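Local coordinates for protein D-alanyl-D-alanine carboxypeptidase (Streptococcus pneumoniae R6, PDB 1XP4) that probably trims the terminal D-alanine from peptidoglycan precursor peptides as a serine-type D-Ala-D-Ala carboxypeptidase, and so takes part in cell-wall synthesis, at residues T344-L349 and M371-K376. Residues are numbered along the deposited sequence; the frame is centred on the assembly and turned at random.
Sequences TVVGHL and MVADKK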
loop_
_atom_site.group_PDB
_atom_site.type_symbol
_atom_site.label_atom_id
_atom_site.label_comp_id
_atom_site.label_asym_id
_atom_site.label_seq_id
_atom_site.Cartn_x
_atom_site.Cartn_y
_atom_site.Cartn_z
ATOM N N THR A 344 -26.108 -15.424 -1.648
ATOM C CA THR A 344 -25.893 -14.538 -2.777
ATOM C C THR A 344 -26.030 -13.087 -2.315
ATOM O O THR A 344 -26.851 -12.774 -1.443
ATOM C CB THR A 344 -26.905 -14.837 -3.916
ATOM O OG1 THR A 344 -28.227 -14.479 -3.497
ATOM C CG2 THR A 344 -26.886 -16.327 -4.269
ATOM N N VAL A 345 -25.204 -12.213 -2.884
ATOM C CA VAL A 345 -25.221 -10.794 -2.546
ATOM C C VAL A 345 -26.567 -10.216 -2.978
ATOM O O VAL A 345 -27.014 -10.446 -4.102
ATOM C CB VAL A 345 -24.085 -10.058 -3.275
ATOM C CG1 VAL A 345 -23.999 -8.620 -2.796
ATOM C CG2 VAL A 345 -22.776 -10.780 -3.037
ATOM N N VAL A 346 -27.218 -9.465 -2.097
ATOM C CA VAL A 346 -28.522 -8.911 -2.445
ATOM C C VAL A 346 -28.646 -7.402 -2.241
ATOM O O VAL A 346 -29.651 -6.791 -2.612
ATOM C CB VAL A 346 -29.631 -9.625 -1.653
ATOM C CG1 VAL A 346 -30.984 -9.268 -2.220
ATOM C CG2 VAL A 346 -29.431 -11.123 -1.734
ATOM N N GLY A 347 -27.619 -6.797 -1.664
ATOM C CA GLY A 347 -27.655 -5.367 -1.435
ATOM C C GLY A 347 -26.357 -4.902 -0.821
ATOM O O GLY A 347 -25.436 -5.697 -0.644
ATOM N N HIS A 348 -26.282 -3.617 -0.492
ATOM C CA HIS A 348 -25.079 -3.064 0.107
ATOM C C HIS A 348 -25.369 -2.051 1.202
ATOM O O HIS A 348 -26.315 -1.271 1.109
ATOM C CB HIS A 348 -24.205 -2.416 -0.972
ATOM C CG HIS A 348 -23.530 -3.404 -1.874
ATOM N ND1 HIS A 348 -24.158 -3.986 -2.957
ATOM C CD2 HIS A 348 -22.289 -3.950 -1.823
ATOM C CE1 HIS A 348 -23.335 -4.847 -3.533
ATOM N NE2 HIS A 348 -22.195 -4.843 -2.862
ATOM N N LEU A 349 -24.557 -2.091 2.253
ATOM C CA LEU A 349 -24.672 -1.161 3.375
ATOM C C LEU A 349 -23.580 -0.130 3.129
ATOM O O LEU A 349 -22.399 -0.460 3.195
ATOM C CB LEU A 349 -24.388 -1.872 4.698
ATOM C CG LEU A 349 -25.508 -2.155 5.699
ATOM C CD1 LEU A 349 -24.914 -2.810 6.939
ATOM C CD2 LEU A 349 -26.199 -0.861 6.080
HETATM N N MSE A 371 -24.419 -7.203 1.610
HETATM C CA MSE A 371 -25.419 -7.815 2.463
HETATM C C MSE A 371 -25.990 -8.995 1.701
HETATM O O MSE A 371 -26.536 -8.861 0.606
HETATM C CB MSE A 371 -26.505 -6.807 2.816
HETATM C CG MSE A 371 -25.999 -5.685 3.710
HETATM SE SE MSE A 371 -25.582 -6.258 5.508
HETATM C CE MSE A 371 -27.363 -6.230 6.230
ATOM N N VAL A 372 -25.849 -10.155 2.316
ATOM C CA VAL A 372 -26.253 -11.422 1.744
ATOM C C VAL A 372 -27.670 -11.894 2.060
ATOM O O VAL A 372 -28.263 -11.501 3.064
ATOM C CB VAL A 372 -25.227 -12.482 2.193
ATOM C CG1 VAL A 372 -25.785 -13.861 2.055
ATOM C CG2 VAL A 372 -23.957 -12.325 1.385
ATOM N N ALA A 373 -28.202 -12.739 1.181
ATOM C CA ALA A 373 -29.534 -13.320 1.354
ATOM C C ALA A 373 -29.388 -14.488 2.325
ATOM O O ALA A 373 -28.541 -15.360 2.113
ATOM C CB ALA A 373 -30.049 -13.826 0.022
ATOM N N ASP A 374 -30.199 -14.534 3.378
ATOM C CA ASP A 374 -30.053 -15.634 4.326
ATOM C C ASP A 374 -31.179 -16.662 4.253
ATOM O O ASP A 374 -31.645 -17.168 5.269
ATOM C CB ASP A 374 -29.894 -15.078 5.752
ATOM C CG ASP A 374 -31.210 -14.830 6.443
ATOM O OD1 ASP A 374 -32.181 -14.436 5.764
ATOM O OD2 ASP A 374 -31.262 -15.023 7.675
ATOM N N LYS A 375 -31.577 -16.994 3.029
ATOM C CA LYS A 375 -32.655 -17.942 2.774
ATOM C C LYS A 375 -32.757 -18.076 1.259
ATOM O O LYS A 375 -32.312 -17.195 0.528
ATOM C CB LYS A 375 -33.959 -17.378 3.353
ATOM C CG LYS A 375 -35.233 -18.182 3.146
ATOM C CD LYS A 375 -36.382 -17.444 3.833
ATOM C CE LYS A 375 -37.725 -18.130 3.693
ATOM N NZ LYS A 375 -38.687 -17.611 4.708
ATOM N N LYS A 376 -33.325 -19.177 0.786
ATOM C CA LYS A 376 -33.485 -19.386 -0.648
ATOM C C LYS A 376 -34.933 -19.064 -1.013
ATOM O O LYS A 376 -35.823 -19.205 -0.177
ATOM C CB LYS A 376 -33.155 -20.841 -0.997
ATOM C CG LYS A 376 -33.447 -21.249 -2.438
ATOM C CD LYS A 376 -33.149 -22.728 -2.636
ATOM C CE LYS A 376 -33.506 -23.217 -4.034
ATOM N NZ LYS A 376 -33.152 -24.660 -4.214
#
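Met371 pairs with two residues at once, Val346 and Gly347, on the antiparallel neighbouring strand, a classic beta bulge. The pair belongs to a small sheet in the PBP5-type C-terminal domain, where strand 368-373 lies between 345-350 and 307-308. The predicted catalytic residues lie elsewhere. Met371 O takes a nearly straight bond from Val346 N, 2.9 Å long and in the carbonyl plane. Met371 O also takes a weak, bent bond from Gly347 N at 3.3 Å. Met371 N donates to Gly347 O, 2.9 Å away. Past the bulge, Ala373 N donates to Thr344 O.

Buried side chains pack beside this ladder. Residue 371 is a selenomethionine. Its chain bends at chi2 (-70°) and chi3 (-81°), which brings Met371 SE to 3.8 Å from Leu349 CD1, and the two side chains cross at a slant. Toward the other end, Val346 turns its CG2 branch onto Ala373 CB.

The opposite side is looser. Val345 and Val372 form a non-hydrogen-bonded pair whose side chains diverge, and Val345 is exposed. Val372 leans on Pro310, while the Thr344 hydroxyl bonds back to Glu341 O. Asp374 to Lys376 run on past the strand, exposed, and do not touch 344-349. Beside the Ala373 N bond, Val372 CA makes a CA-H...O contact with the same acceptor, Thr344 O, at 3.5 Å.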